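Local coordinates for protein sugar isomerase (Sinorhizobium meliloti, PDB 3QC0) that binds zinc in a TIM barrel of the xylose isomerase-like family and probably interconverts sugars as an isomerase, at residues D228-G231 with I232-I236; I264-C267 with V268-R272; G105-P108 with G109-N113; K80-D83 with D84-A88. All blocks are in the same frame, centred on the assembly; numbering follows the deposited sequence. Where two conformers were deposited one is given.

Contact 1 (D228-G231 with I232-I236); sequences DLKG and IRRRI
Asp228 O accepts from Ile232 N at 3.0 Å, the first of four successive i to i+4 bonds that run through Arg233, Arg234 and Arg235 and set 229-236 as regular alpha helix from its first turn. Asp228 is the N-cap. Its OD1 takes the amide of Gly231, N to OD1 2.9 Å, with the donor coming from above the carboxylate plane, 58° out of it. The other oxygen, OD2, receives a hydrogen bond from a water that in turn weakly accepts from Arg234 NH2, linking the cap to the next turn. Arg234 folds back toward the N-terminal end of the helix: its chain bends at chi3 (-34°), and the guanidinium lies with one face over Gly231 CA, CZ to CA 3.8 Å. Lys230 meets the same group at its edge, with CG 3.5 Å from Arg234 NH1, so aliphatic carbons and not the ammonium make the contact; Lys230 NZ stays 5.4 Å from Arg234 NH1. A CB on Gly231 would probably clash with Asp228 OD2 as it stands, which fits the glycine there. Ile232 lays CG1 against the carbonyl of Asp228, CG1 to O 3.5 Å, and Arg235 passes its CG close by Gly231 O. Arg233 sends its guanidinium away from this turn to a salt bridge with Glu237 and hydrogen bonds to Gly243 O and His203. Buried Leu229 and Ile232 pack on Val178 of helix 178-181, Ile232 also reaches Leu187 of helix 187-196, and the helix itself connects barrel strands 200-205 and 245-247.

Contact 2 (I264-C267 with V268-R272); sequences IATC and VERYR
Ile264 O and Val268 N, 2.9 Å apart, begin the backbone bonding, which continues from Glu269 N to Ala265 O, from Arg270 N to Thr266 O and from Tyr271 N to Cys267 O. The bond between Arg270 N and Thr266 O is the shortest of the four at 2.8 Å, with an N-H...O angle of 166°. Carbon meets carbon between Thr266 and Arg270, one turn apart and pointing the same way. Thr266 CG2 lies anti to the backbone N (OG1 chi1 -55°), which brings the methyl alongside Arg270, CG2 to CG 4.0 Å, and over one face of its guanidinium. Other carbons pack on carbonyl oxygens of the preceding turn. The arginine bends at chi2 (-51°), and its CG rests against Thr266 O at 3.4 Å; Val268 turns CG2 back onto the carbonyl of Ile264, CG2 to O 3.5 Å, while Tyr271 CB sits 3.1 Å from Cys267 O. The polar ends are satisfied beyond this turn: Thr266 OG1 bonds to Glu262 O, Arg270 NH1 makes a salt bridge with Asp224 and a hydrogen bond to Met222 O, and Tyr271 OH bonds to Glu5 O. The guanidinium therefore ties the helix to the loop holding Met222 and Asp224, and the phenol ties it to the chain ahead of strand 7-10. Cys267 faces inward against Ile9 and Val247, and Val268 and Tyr271 both touch Leu7. This is an amphipathic outer helix of a TIM barrel, the last in the chain, covering the seam where strand 245-247 meets strand 7-10 and the barrel closes.

Contact 3 (G105-P108 with G109-N113); sequences GGLP and GGSKN
Pro108 O receives the amide of Ser111, N to O 3.0 Å with an N-H...O angle of 160°, and this bond closes a type II beta turn from Pro108 to Ser111. Gly110, at the third position of the turn, has positive phi (83°), a value that suits a residue without a side chain. The serine then starts a second turn: OG stands anti to its own nitrogen (chi1 -179°) and accepts from Asn113 N at 2.9 Å, an ST turn directly after the beta turn. Ser111 CB meanwhile lies against Pro108 O, 3.4 Å away. Leu107 packs against the backbone of these turns. Its CD1 lies 3.6 Å from Ser111 O, and its CD2 touches the backbone at Asn113, 3.7 Å from the carbonyl C. Replacing Leu107 with an alanine would probably leave a gap beside the backbone of Ser111 and Asn113, and take away the packing on Ile114 and Ala117 of helix 114-135 and on Val226 of the second subunit. Pro108 is buried by Ala117, Met120, Pro71 and Pro73, while Asn113 is the N-cap of helix 114-135, with OD1 bonded to Ala116 N. The whole is a beta turn and an ST turn in succession, within a barrel loop that touches the second subunit and leads from strand 100-103 into a capped helix.

Contact 4 (K80-D83 with D84-A88); sequences KAID and DNRRA
Arg86 leaves the helix with CG anti to the carbonyl carbon (chi1 -64°) and an extended chain, which carries its guanidinium back beside Ile82 and Asp83, while Asp83 turns to a chi1 of -138° to meet it. Asp83 OD1 and Arg86 NH1 form a salt bridge of 2.9 Å. The acid is met on its anti side and lies near the guanidinium plane, although the two planes are 69° apart. Ile82 CG2 lies over one face of the same group, toward its rim, 3.4 Å from Arg86 NH2. Arg86 NH1 also makes a salt bridge with Glu79. An alanine in place of Arg86 would probably leave Asp83 and Glu79 without their shared cation and uncover Ile82 CG2. Arg87 bends at chi2 and chi3 and approaches the other carboxylate oxygen, but Asp83 OD2 to Arg87 NH1 is a long salt bridge of 3.9 Å. Two waters bridge the pair, each donating to one oxygen of Asp83 and accepting from Arg87 NH1. On the side toward the barrel, Ala81 O takes two donors from Asn85: its backbone N at 3.0 Å and its ND2 at 2.8 Å, the latter from above the carbonyl plane. Asn85 OD1 bonds in turn to Gly68 N, which fixes the amide between helix and barrel. Asp83, Arg86 and Arg87 thus form a salt-bridge network on the helix, extended by Glu79 and Asp90, and the carboxylate of Asp83, between two arginines, is probably held in its charged form.

Overall arrangement
From the N terminus, contact 4 comes first, on helix 75-94 between strands 60-68 and 100-103. Contact 3 follows in the loop after strand 100-103, closing a tight turn before helix 114-135, against which contact 4 also packs; their centres are 19 Å apart. Contact 1 opens helix 229-238, between strands 200-205 and 245-247, and contact 2 lies on the final helix, 260-274, their centres 17 Å apart. All four are in series; none nests or crosses. Contacts 1 and 2 lie across the chain's centre from contact 4, about 34 and 35 Å away between centres, so the set samples two sides of the zinc-binding barrel, three contacts in its helices and one in a strand-to-helix loop.

Contact 1 (D228-G231 with I232-I236)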
loop_
_atom_site.group_PDB
_atom_site.type_symbol
_atom_site.label_atom_id
_atom_site.label_comp_id
_atom_site.label_asym_id
_atom_site.label_seq_id
_atom_site.Cartn_x
_atom_site.Cartn_y
_atom_site.Cartn_z
ATOM N N ASP A 228 4.053 15.456 -2.107
ATOM C CA ASP A 228 3.866 16.740 -2.782
ATOM C C ASP A 228 2.531 17.316 -2.334
ATOM O O ASP A 228 1.543 17.295 -3.090
ATOM C CB ASP A 228 3.928 16.497 -4.284
ATOM C CG ASP A 228 3.723 17.750 -5.134
ATOM O OD1 ASP A 228 3.654 18.878 -4.604
ATOM O OD2 ASP A 228 3.624 17.597 -6.399
ATOM N N LEU A 229 2.510 17.804 -1.073
ATOM C CA LEU A 229 1.288 18.330 -0.450
ATOM C C LEU A 229 0.722 19.476 -1.280
ATOM O O LEU A 229 -0.493 19.533 -1.545
ATOM C CB LEU A 229 1.559 18.744 0.997
ATOM C CG LEU A 229 1.894 17.598 1.947
ATOM C CD1 LEU A 229 2.503 18.106 3.278
ATOM C CD2 LEU A 229 0.649 16.694 2.179
ATOM N N LYS A 230 1.593 20.380 -1.705
ATOM C CA LYS A 230 1.198 21.536 -2.504
ATOM C C LYS A 230 0.482 21.090 -3.773
ATOM O O LYS A 230 -0.578 21.597 -4.113
ATOM C CB LYS A 230 2.445 22.378 -2.825
ATOM C CG LYS A 230 2.310 23.595 -3.727
ATOM C CD LYS A 230 3.754 24.055 -4.248
ATOM C CE LYS A 230 3.920 25.566 -4.501
ATOM N NZ LYS A 230 5.382 26.047 -4.551
ATOM N N GLY A 231 1.070 20.121 -4.478
ATOM C CA GLY A 231 0.485 19.615 -5.710
ATOM C C GLY A 231 -0.875 18.940 -5.542
ATOM O O GLY A 231 -1.801 19.152 -6.318
ATOM N N ILE A 232 -0.998 18.110 -4.519
ATOM C CA ILE A 232 -2.253 17.450 -4.240
ATOM C C ILE A 232 -3.328 18.529 -3.936
ATOM O O ILE A 232 -4.443 18.464 -4.458
ATOM C CB ILE A 232 -2.126 16.432 -3.085
ATOM C CG1 ILE A 232 -1.255 15.219 -3.523
ATOM C CG2 ILE A 232 -3.506 15.978 -2.580
ATOM C CD1 ILE A 232 -0.950 14.231 -2.396
ATOM N N ARG A 233 -2.983 19.502 -3.089
ATOM C CA ARG A 233 -3.963 20.535 -2.697
ATOM C C ARG A 233 -4.373 21.338 -3.908
ATOM O O ARG A 233 -5.551 21.671 -4.022
ATOM C CB ARG A 233 -3.442 21.439 -1.614
ATOM C CG ARG A 233 -4.436 22.553 -1.216
ATOM C CD ARG A 233 -5.685 22.017 -0.534
ATOM N NE ARG A 233 -6.672 23.092 -0.317
ATOM C CZ ARG A 233 -7.821 22.927 0.327
ATOM N NH1 ARG A 233 -8.156 21.749 0.848
ATOM N NH2 ARG A 233 -8.662 23.958 0.446
ATOM N N ARG A 234 -3.430 21.674 -4.787
ATOM C CA ARG A 234 -3.781 22.419 -6.003
ATOM C C ARG A 234 -4.765 21.628 -6.854
ATOM O O ARG A 234 -5.721 22.174 -7.423
ATOM C CB ARG A 234 -2.544 22.792 -6.846
ATOM C CG ARG A 234 -1.655 23.870 -6.241
ATOM C CD ARG A 234 -0.615 24.394 -7.280
ATOM N NE ARG A 234 -0.168 23.314 -8.188
ATOM C CZ ARG A 234 0.954 22.579 -8.069
ATOM N NH1 ARG A 234 1.839 22.795 -7.095
ATOM N NH2 ARG A 234 1.203 21.623 -8.956
ATOM N N ARG A 235 -4.552 20.330 -6.957
ATOM C CA ARG A 235 -5.475 19.493 -7.693
ATOM C C ARG A 235 -6.845 19.377 -7.017
ATOM O O ARG A 235 -7.869 19.371 -7.690
ATOM C CB ARG A 235 -4.869 18.095 -7.897
ATOM C CG ARG A 235 -3.685 18.111 -8.875
ATOM C CD ARG A 235 -3.143 16.738 -9.027
ATOM N NE ARG A 235 -2.001 16.703 -9.947
ATOM C CZ ARG A 235 -2.079 16.829 -11.264
ATOM N NH1 ARG A 235 -3.258 17.029 -11.881
ATOM N NH2 ARG A 235 -0.941 16.759 -11.982
ATOM N N ILE A 236 -6.871 19.289 -5.688
ATOM C CA ILE A 236 -8.144 19.251 -4.955
ATOM C C ILE A 236 -8.958 20.566 -5.134
ATOM O O ILE A 236 -10.182 20.529 -5.405
ATOM C CB ILE A 236 -7.898 18.877 -3.470
ATOM C CG1 ILE A 236 -7.519 17.378 -3.353
ATOM C CG2 ILE A 236 -9.127 19.171 -2.637
ATOM C CD1 ILE A 236 -7.059 16.971 -1.933
HETATM O O HOH W 1 2.479 18.657 -8.656
#

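Contact 2 (I264-C267 with V268-R272)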
loop_
_atom_site.group_PDB
_atom_site.type_symbol
_atom_site.label_atom_id
_atom_site.label_comp_id
_atom_site.label_asym_id
_atom_site.label_seq_id
_atom_site.Cartn_x
_atom_site.Cartn_y
_atom_site.Cartn_z
ATOM N N ILE A 264 0.708 22.022 17.913
ATOM C CA ILE A 264 -0.248 22.821 17.149
ATOM C C ILE A 264 0.411 24.058 16.518
ATOM O O ILE A 264 0.114 24.423 15.364
ATOM C CB ILE A 264 -1.471 23.238 17.992
ATOM C CG1 ILE A 264 -2.208 22.012 18.512
ATOM C CG2 ILE A 264 -2.386 24.127 17.175
ATOM C CD1 ILE A 264 -2.689 21.025 17.421
ATOM N N ALA A 265 1.325 24.686 17.259
ATOM C CA ALA A 265 2.152 25.736 16.684
ATOM C C ALA A 265 2.877 25.266 15.430
ATOM O O ALA A 265 2.888 25.992 14.411
ATOM C CB ALA A 265 3.183 26.262 17.729
ATOM N N THR A 266 3.460 24.058 15.496
ATOM C CA THR A 266 4.203 23.499 14.352
ATOM C C THR A 266 3.216 23.188 13.228
ATOM O O THR A 266 3.512 23.502 12.065
ATOM C CB THR A 266 5.013 22.264 14.774
ATOM O OG1 THR A 266 5.878 22.622 15.888
ATOM C CG2 THR A 266 5.824 21.663 13.601
ATOM N N CYS A 267 2.035 22.633 13.537
ATOM C CA CYS A 267 1.031 22.438 12.479
ATOM C C CYS A 267 0.707 23.731 11.772
ATOM O O CYS A 267 0.577 23.748 10.577
ATOM C CB CYS A 267 -0.292 21.823 12.946
ATOM S SG CYS A 267 -0.177 20.220 13.666
ATOM N N VAL A 268 0.536 24.834 12.495
ATOM C CA VAL A 268 0.213 26.087 11.815
ATOM C C VAL A 268 1.370 26.569 10.920
ATOM O O VAL A 268 1.143 27.027 9.808
ATOM C CB VAL A 268 -0.149 27.209 12.832
ATOM C CG1 VAL A 268 -0.185 28.576 12.141
ATOM C CG2 VAL A 268 -1.474 26.890 13.525
ATOM N N GLU A 269 2.606 26.464 11.417
ATOM C CA GLU A 269 3.777 26.885 10.656
ATOM C C GLU A 269 3.897 26.047 9.385
ATOM O O GLU A 269 4.116 26.583 8.284
ATOM C CB GLU A 269 5.050 26.737 11.494
ATOM C CG GLU A 269 6.313 27.160 10.814
ATOM C CD GLU A 269 6.393 28.650 10.514
ATOM O OE1 GLU A 269 5.727 29.415 11.169
ATOM O OE2 GLU A 269 7.158 29.044 9.631
ATOM N N ARG A 270 3.759 24.736 9.544
ATOM C CA ARG A 270 3.955 23.825 8.391
ATOM C C ARG A 270 2.801 23.938 7.413
ATOM O O ARG A 270 2.990 23.832 6.215
ATOM C CB ARG A 270 4.120 22.398 8.842
ATOM C CG ARG A 270 5.401 22.094 9.641
ATOM C CD ARG A 270 6.694 22.574 8.983
ATOM N NE ARG A 270 7.859 22.140 9.765
ATOM C CZ ARG A 270 8.425 20.941 9.693
ATOM N NH1 ARG A 270 7.941 20.007 8.869
ATOM N NH2 ARG A 270 9.480 20.660 10.461
ATOM N N TYR A 271 1.594 24.158 7.919
ATOM C CA TYR A 271 0.461 24.499 7.071
ATOM C C TYR A 271 0.726 25.737 6.224
ATOM O O TYR A 271 0.441 25.768 5.017
ATOM C CB TYR A 271 -0.773 24.750 7.956
ATOM C CG TYR A 271 -1.945 25.321 7.206
ATOM C CD1 TYR A 271 -2.604 24.574 6.216
ATOM C CD2 TYR A 271 -2.427 26.594 7.501
ATOM C CE1 TYR A 271 -3.702 25.102 5.530
ATOM C CE2 TYR A 271 -3.525 27.133 6.834
ATOM C CZ TYR A 271 -4.164 26.394 5.870
ATOM O OH TYR A 271 -5.237 26.979 5.243
ATOM N N ARG A 272 1.241 26.793 6.859
ATOM C CA ARG A 272 1.632 27.991 6.130
ATOM C C ARG A 272 2.682 27.714 5.051
ATOM O O ARG A 272 2.567 28.239 3.953
ATOM C CB ARG A 272 2.153 29.087 7.099
ATOM C CG ARG A 272 1.079 29.671 7.971
ATOM C CD ARG A 272 1.681 30.555 9.089
ATOM N NE ARG A 272 2.421 31.683 8.518
ATOM C CZ ARG A 272 1.852 32.825 8.114
ATOM N NH1 ARG A 272 0.530 32.997 8.214
ATOM N NH2 ARG A 272 2.591 33.791 7.597
#

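Contact 3 (G105-P108 with G109-N113)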
loop_
_atom_site.group_PDB
_atom_site.type_symbol
_atom_site.label_atom_id
_atom_site.label_comp_id
_atom_site.label_asym_id
_atom_site.label_seq_id
_atom_site.Cartn_x
_atom_site.Cartn_y
_atom_site.Cartn_z
ATOM N N GLY A 105 -13.349 -1.298 7.266
ATOM C CA GLY A 105 -13.197 -2.610 7.873
ATOM C C GLY A 105 -12.415 -3.520 6.966
ATOM O O GLY A 105 -12.489 -3.410 5.749
ATOM N N GLY A 106 -11.669 -4.424 7.578
ATOM C CA GLY A 106 -10.913 -5.450 6.859
ATOM C C GLY A 106 -11.727 -6.718 6.600
ATOM O O GLY A 106 -12.969 -6.740 6.665
ATOM N N LEU A 107 -11.016 -7.790 6.307
ATOM C CA LEU A 107 -11.629 -9.084 6.090
ATOM C C LEU A 107 -12.365 -9.538 7.353
ATOM O O LEU A 107 -11.854 -9.341 8.465
ATOM C CB LEU A 107 -10.545 -10.117 5.727
ATOM C CG LEU A 107 -9.976 -9.943 4.328
ATOM C CD1 LEU A 107 -8.560 -10.595 4.301
ATOM C CD2 LEU A 107 -10.870 -10.578 3.267
ATOM N N PRO A 108 -13.506 -10.220 7.184
ATOM C CA PRO A 108 -14.112 -10.928 8.295
ATOM C C PRO A 108 -13.147 -11.949 8.836
ATOM O O PRO A 108 -12.338 -12.524 8.056
ATOM C CB PRO A 108 -15.320 -11.631 7.662
ATOM C CG PRO A 108 -15.575 -10.970 6.435
ATOM C CD PRO A 108 -14.290 -10.332 5.951
ATOM N N GLY A 109 -13.158 -12.200 10.135
ATOM C CA GLY A 109 -12.190 -13.161 10.672
ATOM C C GLY A 109 -12.199 -14.513 9.967
ATOM O O GLY A 109 -13.269 -15.076 9.715
ATOM N N GLY A 110 -11.006 -14.992 9.649
ATOM C CA GLY A 110 -10.763 -16.247 8.928
ATOM C C GLY A 110 -10.853 -16.193 7.402
ATOM O O GLY A 110 -10.328 -17.061 6.694
ATOM N N SER A 111 -11.518 -15.184 6.876
ATOM C CA SER A 111 -11.806 -15.169 5.473
ATOM C C SER A 111 -10.639 -14.660 4.648
ATOM O O SER A 111 -9.845 -13.815 5.100
ATOM C CB SER A 111 -13.024 -14.268 5.211
ATOM O OG SER A 111 -13.362 -14.237 3.811
ATOM N N LYS A 112 -10.545 -15.185 3.424
ATOM C CA LYS A 112 -9.629 -14.713 2.399
ATOM C C LYS A 112 -10.376 -14.025 1.272
ATOM O O LYS A 112 -9.782 -13.618 0.268
ATOM C CB LYS A 112 -8.862 -15.906 1.786
ATOM C CG LYS A 112 -8.174 -16.765 2.845
ATOM C CD LYS A 112 -7.359 -17.872 2.160
ATOM C CE LYS A 112 -6.836 -18.912 3.154
ATOM N NZ LYS A 112 -5.901 -18.358 4.146
ATOM N N ASN A 113 -11.689 -13.880 1.434
ATOM C CA ASN A 113 -12.537 -13.458 0.334
ATOM C C ASN A 113 -12.621 -11.927 0.324
ATOM O O ASN A 113 -13.599 -11.324 0.789
ATOM C CB ASN A 113 -13.916 -14.101 0.437
ATOM C CG ASN A 113 -14.711 -14.006 -0.860
ATOM O OD1 ASN A 113 -14.438 -13.132 -1.695
ATOM N ND2 ASN A 113 -15.694 -14.913 -1.028
#

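Contact 4 (K80-D83 with D84-A88)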
loop_
_atom_site.group_PDB
_atom_site.type_symbol
_atom_site.label_atom_id
_atom_site.label_comp_id
_atom_site.label_asym_id
_atom_site.label_seq_id
_atom_site.Cartn_x
_atom_site.Cartn_y
_atom_site.Cartn_z
ATOM N N LYS A 80 -24.878 -5.541 13.480
ATOM C CA LYS A 80 -24.316 -4.819 14.630
ATOM C C LYS A 80 -23.433 -3.656 14.167
ATOM O O LYS A 80 -23.542 -2.525 14.692
ATOM C CB LYS A 80 -23.549 -5.735 15.578
ATOM C CG LYS A 80 -24.485 -6.670 16.372
ATOM C CD LYS A 80 -23.716 -7.664 17.280
ATOM C CE LYS A 80 -24.687 -8.650 17.947
ATOM N NZ LYS A 80 -25.722 -7.902 18.747
ATOM N N ALA A 81 -22.628 -3.883 13.148
ATOM C CA ALA A 81 -21.784 -2.826 12.608
ATOM C C ALA A 81 -22.618 -1.715 11.971
ATOM O O ALA A 81 -22.383 -0.527 12.214
ATOM C CB ALA A 81 -20.762 -3.389 11.604
ATOM N N ILE A 82 -23.600 -2.096 11.162
ATOM C CA ILE A 82 -24.478 -1.108 10.515
ATOM C C ILE A 82 -25.157 -0.252 11.575
ATOM O O ILE A 82 -25.212 0.979 11.461
ATOM C CB ILE A 82 -25.452 -1.808 9.597
ATOM C CG1 ILE A 82 -24.746 -2.357 8.348
ATOM C CG2 ILE A 82 -26.601 -0.853 9.187
ATOM C CD1 ILE A 82 -25.495 -3.483 7.636
ATOM N N ASP A 83 -25.675 -0.895 12.617
ATOM C CA ASP A 83 -26.372 -0.168 13.654
ATOM C C ASP A 83 -25.446 0.782 14.390
ATOM O O ASP A 83 -25.865 1.911 14.705
ATOM C CB ASP A 83 -27.178 -1.131 14.555
ATOM C CG ASP A 83 -28.550 -0.592 14.901
ATOM O OD1 ASP A 83 -29.259 -0.036 14.012
ATOM O OD2 ASP A 83 -28.927 -0.714 16.088
ATOM N N ASP A 84 -24.190 0.364 14.691
ATOM C CA ASP A 84 -23.189 1.296 15.227
ATOM C C ASP A 84 -22.991 2.514 14.365
ATOM O O ASP A 84 -22.845 3.621 14.878
ATOM C CB ASP A 84 -21.808 0.633 15.479
ATOM C CG ASP A 84 -20.749 1.623 15.992
ATOM O OD1 ASP A 84 -20.975 2.151 17.128
ATOM O OD2 ASP A 84 -19.765 1.934 15.240
ATOM N N ASN A 85 -22.987 2.331 13.033
ATOM C CA ASN A 85 -22.835 3.445 12.145
ATOM C C ASN A 85 -24.012 4.423 12.256
ATOM O O ASN A 85 -23.815 5.620 12.094
ATOM C CB ASN A 85 -22.700 2.968 10.691
ATOM C CG ASN A 85 -21.276 2.542 10.336
ATOM O OD1 ASN A 85 -20.521 3.369 9.826
ATOM N ND2 ASN A 85 -20.908 1.275 10.606
ATOM N N ARG A 86 -25.212 3.890 12.517
ATOM C CA ARG A 86 -26.360 4.776 12.747
ATOM C C ARG A 86 -26.141 5.633 13.993
ATOM O O ARG A 86 -26.452 6.826 13.976
ATOM C CB ARG A 86 -27.655 3.984 12.817
ATOM C CG ARG A 86 -27.999 3.285 11.517
ATOM C CD ARG A 86 -29.321 2.521 11.570
ATOM N NE ARG A 86 -29.593 1.826 10.320
ATOM C CZ ARG A 86 -29.658 0.501 10.168
ATOM N NH1 ARG A 86 -29.455 -0.380 11.167
ATOM N NH2 ARG A 86 -29.847 0.048 8.969
ATOM N N ARG A 87 -25.568 5.046 15.050
ATOM C CA ARG A 87 -25.205 5.818 16.227
ATOM C C ARG A 87 -24.150 6.885 15.888
ATOM O O ARG A 87 -24.231 8.021 16.318
ATOM C CB ARG A 87 -24.681 4.903 17.338
ATOM C CG ARG A 87 -25.582 3.772 17.797
ATOM C CD ARG A 87 -26.785 4.256 18.625
ATOM N NE ARG A 87 -27.745 4.981 17.787
ATOM C CZ ARG A 87 -28.591 4.415 16.919
ATOM N NH1 ARG A 87 -28.646 3.096 16.751
ATOM N NH2 ARG A 87 -29.375 5.185 16.186
ATOM N N ALA A 88 -23.152 6.510 15.072
ATOM C CA ALA A 88 -22.145 7.432 14.654
ATOM C C ALA A 88 -22.740 8.611 13.884
ATOM O O ALA A 88 -22.316 9.744 14.051
ATOM C CB ALA A 88 -21.038 6.719 13.824
HETATM O O HOH W 2 -30.321 2.116 14.958
HETATM O O HOH W 3 -27.541 0.806 18.111
#